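Local coordinates for putative major capsid protein (Cafeteriavirus-dependent mavirus, PDB 6G44), which probably forms, as a trimer of double jelly-roll subunits, the main building block of the icosahedral shell of this marine virophage, at residues L321-N330 and Y468-R476; L378-Y387 and G423-D432. All blocks are in the same frame, centred on the assembly; numbering follows the deposited sequence.

Contact 1. Residues L321-N330 and Y468-R476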
# COMPACT_ATOMS: atom_id res chain seq x y z
N LEU C 321 15.06 -6.37 34.02
CA LEU C 321 14.43 -7.60 34.47
C LEU C 321 15.13 -8.74 33.77
O LEU C 321 15.49 -8.64 32.59
CB LEU C 321 12.93 -7.62 34.15
CG LEU C 321 11.98 -6.80 35.02
CD1 LEU C 321 10.58 -6.73 34.43
CD2 LEU C 321 11.93 -7.41 36.42
N THR C 322 15.34 -9.84 34.51
CA THR C 322 15.95 -11.03 33.97
C THR C 322 15.12 -12.25 34.33
O THR C 322 14.85 -12.49 35.52
CB THR C 322 17.39 -11.23 34.53
OG1 THR C 322 18.17 -10.04 34.30
CG2 THR C 322 18.07 -12.39 33.87
N THR C 323 14.74 -13.05 33.33
CA THR C 323 13.98 -14.26 33.60
C THR C 323 14.82 -15.23 34.43
O THR C 323 16.04 -15.18 34.42
CB THR C 323 13.56 -15.03 32.32
OG1 THR C 323 14.71 -15.52 31.64
CG2 THR C 323 12.72 -14.14 31.39
N HIS C 324 14.14 -16.13 35.12
CA HIS C 324 14.79 -17.32 35.62
C HIS C 324 15.21 -18.15 34.40
O HIS C 324 14.78 -17.87 33.25
CB HIS C 324 13.84 -18.10 36.51
CG HIS C 324 13.40 -17.34 37.72
ND1 HIS C 324 14.29 -16.80 38.62
CD2 HIS C 324 12.17 -17.00 38.17
CE1 HIS C 324 13.63 -16.17 39.58
NE2 HIS C 324 12.34 -16.28 39.33
N SER C 325 16.06 -19.15 34.59
CA SER C 325 16.45 -20.03 33.49
C SER C 325 15.22 -20.76 32.99
O SER C 325 14.42 -21.25 33.78
CB SER C 325 17.56 -21.01 33.92
OG SER C 325 18.00 -21.80 32.83
N MET C 326 15.03 -20.76 31.67
CA MET C 326 13.91 -21.42 31.02
C MET C 326 14.42 -22.67 30.33
O MET C 326 15.24 -22.60 29.39
CB MET C 326 13.27 -20.47 29.99
CG MET C 326 12.69 -19.22 30.64
SD MET C 326 12.11 -18.01 29.42
CE MET C 326 13.64 -17.31 28.79
N ALA C 327 13.93 -23.83 30.80
CA ALA C 327 14.32 -25.13 30.30
C ALA C 327 13.40 -25.52 29.15
O ALA C 327 12.19 -25.53 29.32
CB ALA C 327 14.21 -26.17 31.43
N MET C 328 13.98 -25.80 27.98
CA MET C 328 13.21 -26.23 26.82
C MET C 328 13.72 -27.57 26.34
O MET C 328 14.91 -27.78 26.29
CB MET C 328 13.32 -25.18 25.71
CG MET C 328 12.54 -23.93 26.08
SD MET C 328 12.80 -22.54 24.95
CE MET C 328 14.23 -21.80 25.67
N ASN C 329 12.81 -28.46 25.95
CA ASN C 329 13.22 -29.80 25.47
C ASN C 329 13.59 -29.87 23.98
O ASN C 329 14.03 -30.91 23.48
CB ASN C 329 12.11 -30.82 25.76
CG ASN C 329 11.83 -30.98 27.24
OD1 ASN C 329 12.75 -31.00 28.06
ND2 ASN C 329 10.56 -31.11 27.60
N ASN C 330 13.39 -28.76 23.26
CA ASN C 330 13.63 -28.68 21.83
C ASN C 330 13.78 -27.18 21.51
O ASN C 330 13.50 -26.35 22.38
CB ASN C 330 12.48 -29.34 21.06
CG ASN C 330 11.14 -28.75 21.41
OD1 ASN C 330 10.84 -27.62 21.01
ND2 ASN C 330 10.33 -29.50 22.17
N TYR C 468 5.72 -3.96 36.22
CA TYR C 468 5.96 -4.39 34.83
C TYR C 468 6.39 -5.84 34.82
O TYR C 468 7.11 -6.30 35.72
CB TYR C 468 7.02 -3.51 34.11
CG TYR C 468 6.40 -2.19 33.70
CD1 TYR C 468 6.21 -1.19 34.64
CD2 TYR C 468 5.93 -1.98 32.41
CE1 TYR C 468 5.57 -0.00 34.31
CE2 TYR C 468 5.30 -0.79 32.06
CZ TYR C 468 5.12 0.18 33.02
OH TYR C 468 4.48 1.31 32.65
N LYS C 469 5.94 -6.56 33.78
CA LYS C 469 6.21 -7.98 33.63
C LYS C 469 6.96 -8.24 32.32
O LYS C 469 6.44 -7.97 31.24
CB LYS C 469 4.92 -8.77 33.67
CG LYS C 469 5.09 -10.27 33.55
CD LYS C 469 3.76 -10.99 33.46
CE LYS C 469 3.07 -11.09 34.80
NZ LYS C 469 1.90 -12.01 34.74
N LEU C 470 8.15 -8.80 32.44
CA LEU C 470 8.91 -9.32 31.29
C LEU C 470 8.33 -10.68 30.93
O LEU C 470 8.22 -11.56 31.79
CB LEU C 470 10.40 -9.44 31.63
CG LEU C 470 11.29 -10.25 30.69
CD1 LEU C 470 11.27 -9.71 29.25
CD2 LEU C 470 12.72 -10.35 31.17
N GLU C 471 7.94 -10.88 29.67
CA GLU C 471 7.43 -12.14 29.19
C GLU C 471 8.24 -12.56 27.98
O GLU C 471 8.56 -11.72 27.11
CB GLU C 471 5.97 -12.03 28.78
CG GLU C 471 5.00 -11.78 29.94
CD GLU C 471 3.56 -11.70 29.46
OE1 GLU C 471 3.27 -10.75 28.70
OE2 GLU C 471 2.72 -12.57 29.82
N VAL C 472 8.59 -13.84 27.92
CA VAL C 472 9.29 -14.45 26.79
C VAL C 472 8.38 -15.54 26.27
O VAL C 472 8.03 -16.48 27.00
CB VAL C 472 10.67 -15.01 27.17
CG1 VAL C 472 11.36 -15.62 25.96
CG2 VAL C 472 11.49 -13.89 27.81
N PHE C 473 7.96 -15.40 25.01
CA PHE C 473 7.11 -16.38 24.36
C PHE C 473 7.91 -17.18 23.36
O PHE C 473 8.85 -16.65 22.77
CB PHE C 473 5.98 -15.71 23.60
CG PHE C 473 5.05 -14.94 24.48
CD1 PHE C 473 5.29 -13.60 24.75
CD2 PHE C 473 3.93 -15.54 25.04
CE1 PHE C 473 4.43 -12.86 25.55
CE2 PHE C 473 3.08 -14.80 25.87
CZ PHE C 473 3.33 -13.46 26.11
N SER C 474 7.55 -18.45 23.19
CA SER C 474 8.07 -19.25 22.08
C SER C 474 7.00 -19.43 21.03
O SER C 474 5.82 -19.53 21.37
CB SER C 474 8.55 -20.62 22.52
OG SER C 474 7.49 -21.33 23.12
N ILE C 475 7.43 -19.50 19.78
CA ILE C 475 6.56 -19.84 18.67
C ILE C 475 7.18 -21.09 18.07
O ILE C 475 8.28 -21.03 17.53
CB ILE C 475 6.45 -18.71 17.63
CG1 ILE C 475 5.90 -17.45 18.32
CG2 ILE C 475 5.52 -19.15 16.50
CD1 ILE C 475 6.88 -16.32 18.48
N ARG C 476 6.49 -22.22 18.19
CA ARG C 476 7.02 -23.49 17.70
C ARG C 476 6.27 -23.98 16.46
O ARG C 476 5.04 -23.86 16.37
CB ARG C 476 6.91 -24.58 18.76
CG ARG C 476 7.92 -24.46 19.89
CD ARG C 476 7.75 -25.66 20.80
NE ARG C 476 8.89 -25.82 21.68
CZ ARG C 476 8.98 -25.31 22.91
NH1 ARG C 476 10.08 -25.54 23.62
NH2 ARG C 476 8.01 -24.58 23.43
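Leu321 and Leu470 meet inside a β-sandwich, the C-terminal jelly roll of this double jelly-roll capsid protein: strand 319-328 belongs to one sheet, strand 464-482 to the facing one, and the two segments run 12° apart. The backbones are nearest here and the apolar packing tight. Leu321 lays CD1 alongside Leu470 CB at 3.9 Å, while Leu470 CD2 lies 3.6 Å from Leu321 O. Thr323 CG2 comes 3.8 Å from Leu470 CD2 and equally near Val472 CG2, crossing both side chains at about a right angle; Thr323 OG1 donates to His324 O and accepts from Val452 N. Met326 bends at chi3 (-74°), which brings CE to 4.0 Å from Val472 CG1. The solvent side of 321-330 is another matter: His324 and Ser325, in the break of the strand, and Ala327 are exposed, clear of the partner strand. Towards Asn330 the backbones spread, with Met328 CA 9.9 Å from Ser474 CA, and the long Arg476 side chain spans the gap. Glu296 pairs with its NH2, while Met328 CG lies against NH1. Arg476 NE gives a nearly straight bond (165°) to Asn330 OD1, 2.7 Å long, in the carbonyl plane on a lone pair.

Contact 2. Residues L378-Y387 and G423-D432; sequences LYELSSSNGY and GSVIFFRPSD
Asp432 OD2 takes two hydrogen bonds from opposite faces of its carboxylate: Asn385 ND2 at 2.9 Å, on the syn side, and the backbone N of Arg429. The Asn385 amide is held at both ends, because ND2 also donates to Phe427 O, and OD1 receives Arg429 NE at 2.9 Å in a bent bond (131°), the guanidinium steeply turned from the amide. Three residues earlier, on the helix, Ser382 has a chi1 of -161° that puts OG far from its own N, where it gives its proton to Val425 O at 2.8 Å and accepts from Phe427 N at 3.0 Å, bridging the two peptides beside Ile426. This is where helix 375-384, which follows strand 366-369 in the C-terminal jelly roll, lies against strand 425-428, their axes 6.4 Å apart and at 60°. A Schellman motif with Gly386 at C-prime ends the helix and leads to Tyr387, whose ring edge faces the edge of Phe427. Leu381 adds apolar cover, CD2 4.0 Å from Ile426 CG2 and both methyls against Phe428 CB. Tyr39 of the second subunit packs on Leu381. At the far end, a water donates to Gly423 O and sits 2.6 Å from Tyr387 OH.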
# COMPACT_ATOMS: atom_id res chain seq x y z
N LEU C 378 17.76 -3.15 17.84
CA LEU C 378 16.71 -4.07 18.33
C LEU C 378 15.44 -3.96 17.47
O LEU C 378 14.78 -4.97 17.18
CB LEU C 378 16.41 -3.82 19.80
CG LEU C 378 17.56 -4.18 20.76
CD1 LEU C 378 17.17 -3.71 22.15
CD2 LEU C 378 17.92 -5.64 20.73
N TYR C 379 15.11 -2.75 17.07
CA TYR C 379 14.00 -2.53 16.13
C TYR C 379 14.26 -3.21 14.80
O TYR C 379 13.36 -3.86 14.23
CB TYR C 379 13.78 -1.03 15.94
CG TYR C 379 12.75 -0.65 14.91
CD1 TYR C 379 11.40 -0.88 15.14
CD2 TYR C 379 13.10 -0.04 13.71
CE1 TYR C 379 10.45 -0.51 14.22
CE2 TYR C 379 12.15 0.34 12.78
CZ TYR C 379 10.83 0.07 13.03
OH TYR C 379 9.85 0.46 12.12
N GLU C 380 15.48 -3.09 14.29
CA GLU C 380 15.84 -3.74 13.03
C GLU C 380 15.75 -5.27 13.14
O GLU C 380 15.23 -5.94 12.24
CB GLU C 380 17.22 -3.27 12.58
CG GLU C 380 17.21 -1.79 12.14
CD GLU C 380 18.60 -1.18 11.93
OE1 GLU C 380 19.59 -1.85 12.14
OE2 GLU C 380 18.65 0.03 11.59
N LEU C 381 16.24 -5.80 14.26
CA LEU C 381 16.13 -7.24 14.53
C LEU C 381 14.66 -7.67 14.51
O LEU C 381 14.26 -8.64 13.84
CB LEU C 381 16.76 -7.56 15.89
CG LEU C 381 16.48 -8.92 16.52
CD1 LEU C 381 16.96 -10.07 15.63
CD2 LEU C 381 17.11 -9.02 17.92
N SER C 382 13.83 -6.96 15.26
CA SER C 382 12.42 -7.35 15.33
C SER C 382 11.75 -7.25 13.95
O SER C 382 11.00 -8.15 13.55
CB SER C 382 11.66 -6.53 16.38
OG SER C 382 10.46 -7.22 16.73
N SER C 383 12.06 -6.17 13.23
CA SER C 383 11.52 -5.94 11.88
C SER C 383 11.96 -7.00 10.88
O SER C 383 11.18 -7.37 9.99
CB SER C 383 11.90 -4.55 11.39
OG SER C 383 11.33 -3.55 12.22
N SER C 384 13.16 -7.55 11.07
CA SER C 384 13.64 -8.63 10.19
C SER C 384 12.82 -9.91 10.33
O SER C 384 12.85 -10.77 9.45
CB SER C 384 15.13 -8.93 10.42
OG SER C 384 15.35 -9.68 11.59
N ASN C 385 12.11 -10.01 11.44
CA ASN C 385 11.24 -11.12 11.78
C ASN C 385 9.77 -10.72 11.74
O ASN C 385 8.91 -11.39 12.35
CB ASN C 385 11.66 -11.67 13.14
CG ASN C 385 13.02 -12.31 13.07
OD1 ASN C 385 13.28 -13.11 12.15
ND2 ASN C 385 13.94 -11.92 13.99
N GLY C 386 9.47 -9.63 11.04
CA GLY C 386 8.11 -9.25 10.71
C GLY C 386 7.51 -8.10 11.49
O GLY C 386 6.41 -7.67 11.14
N TYR C 387 8.20 -7.55 12.50
CA TYR C 387 7.64 -6.43 13.26
C TYR C 387 7.18 -5.34 12.30
O TYR C 387 7.95 -4.92 11.46
CB TYR C 387 8.64 -5.89 14.27
CG TYR C 387 8.03 -4.87 15.18
CD1 TYR C 387 7.32 -5.25 16.33
CD2 TYR C 387 8.17 -3.51 14.91
CE1 TYR C 387 6.70 -4.32 17.15
CE2 TYR C 387 7.59 -2.56 15.73
CZ TYR C 387 6.89 -2.96 16.87
OH TYR C 387 6.31 -2.01 17.70
N GLY C 423 5.34 0.95 22.91
CA GLY C 423 6.45 0.15 23.43
C GLY C 423 6.76 -1.06 22.57
O GLY C 423 6.24 -1.21 21.47
N SER C 424 7.67 -1.91 23.07
CA SER C 424 8.40 -2.87 22.23
C SER C 424 7.87 -4.29 22.24
O SER C 424 7.47 -4.81 23.28
CB SER C 424 9.86 -2.95 22.65
OG SER C 424 10.45 -1.69 22.89
N VAL C 425 7.96 -4.93 21.09
CA VAL C 425 7.98 -6.40 21.02
C VAL C 425 9.17 -6.77 20.17
O VAL C 425 9.29 -6.29 19.04
CB VAL C 425 6.70 -7.00 20.41
CG1 VAL C 425 6.78 -8.51 20.36
CG2 VAL C 425 5.48 -6.57 21.23
N ILE C 426 10.04 -7.61 20.70
CA ILE C 426 11.25 -8.03 19.97
C ILE C 426 11.11 -9.49 19.57
O ILE C 426 11.12 -10.38 20.42
CB ILE C 426 12.56 -7.78 20.74
CG1 ILE C 426 12.71 -6.30 21.08
CG2 ILE C 426 13.75 -8.27 19.92
CD1 ILE C 426 13.76 -6.00 22.13
N PHE C 427 11.00 -9.75 18.28
CA PHE C 427 10.96 -11.08 17.71
C PHE C 427 12.37 -11.47 17.30
O PHE C 427 13.05 -10.69 16.61
CB PHE C 427 10.04 -11.14 16.48
CG PHE C 427 8.59 -10.90 16.79
CD1 PHE C 427 7.79 -11.95 17.23
CD2 PHE C 427 7.99 -9.65 16.61
CE1 PHE C 427 6.44 -11.75 17.48
CE2 PHE C 427 6.63 -9.46 16.85
CZ PHE C 427 5.86 -10.52 17.32
N PHE C 428 12.85 -12.64 17.75
CA PHE C 428 14.17 -13.15 17.32
C PHE C 428 14.14 -14.66 17.16
O PHE C 428 13.35 -15.34 17.84
CB PHE C 428 15.32 -12.70 18.25
CG PHE C 428 15.35 -13.41 19.59
CD1 PHE C 428 16.08 -14.57 19.76
CD2 PHE C 428 14.69 -12.87 20.71
CE1 PHE C 428 16.10 -15.23 20.98
CE2 PHE C 428 14.74 -13.51 21.93
CZ PHE C 428 15.44 -14.70 22.07
N ARG C 429 14.92 -15.16 16.22
CA ARG C 429 15.02 -16.59 15.91
C ARG C 429 16.33 -17.13 16.49
O ARG C 429 17.28 -16.37 16.69
CB ARG C 429 15.04 -16.77 14.39
CG ARG C 429 13.82 -16.25 13.66
CD ARG C 429 14.02 -16.42 12.19
NE ARG C 429 12.92 -15.88 11.39
CZ ARG C 429 11.82 -16.54 11.05
NH1 ARG C 429 11.65 -17.80 11.39
NH2 ARG C 429 10.91 -15.94 10.29
N PRO C 430 16.44 -18.44 16.68
CA PRO C 430 17.73 -18.98 17.15
C PRO C 430 18.88 -18.66 16.18
O PRO C 430 20.02 -18.41 16.62
CB PRO C 430 17.46 -20.48 17.30
CG PRO C 430 16.19 -20.75 16.62
CD PRO C 430 15.40 -19.48 16.60
N SER C 431 18.59 -18.59 14.89
CA SER C 431 19.61 -18.22 13.90
C SER C 431 20.09 -16.78 14.05
O SER C 431 21.23 -16.48 13.68
CB SER C 431 19.11 -18.52 12.49
OG SER C 431 17.87 -17.90 12.19
N ASP C 432 19.29 -15.91 14.63
CA ASP C 432 19.75 -14.53 14.89
C ASP C 432 20.84 -14.44 15.93
O ASP C 432 21.53 -13.42 16.02
CB ASP C 432 18.59 -13.61 15.28
CG ASP C 432 17.57 -13.45 14.19
OD1 ASP C 432 17.96 -13.39 12.99
OD2 ASP C 432 16.35 -13.41 14.52
O HOH W 1 16.25 -12.27 11.23
O HOH W 2 12.44 -13.56 9.10
O HOH W 3 5.21 -3.09 19.85

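Along the chain contact 2 is nested inside contact 1: 321-330 comes first, then 378-387 and 423-432, and 468-476 closes the loop. Their centres lie 15 Å apart and their nearest atoms about 5 Å, without touching. Strands 425-428 and 464-482 belong to the same sheet, each pairing antiparallel with strand 334-341 between them. Contact 1 joins that sheet to the one carrying strand 319-328, across the sandwich interior; contact 2 fastens helix 375-384 to strand 425-428. The two also differ in their surroundings: no other chain touches contact 1, whereas contact 2 lies beside the second subunit of the three-chain assembly.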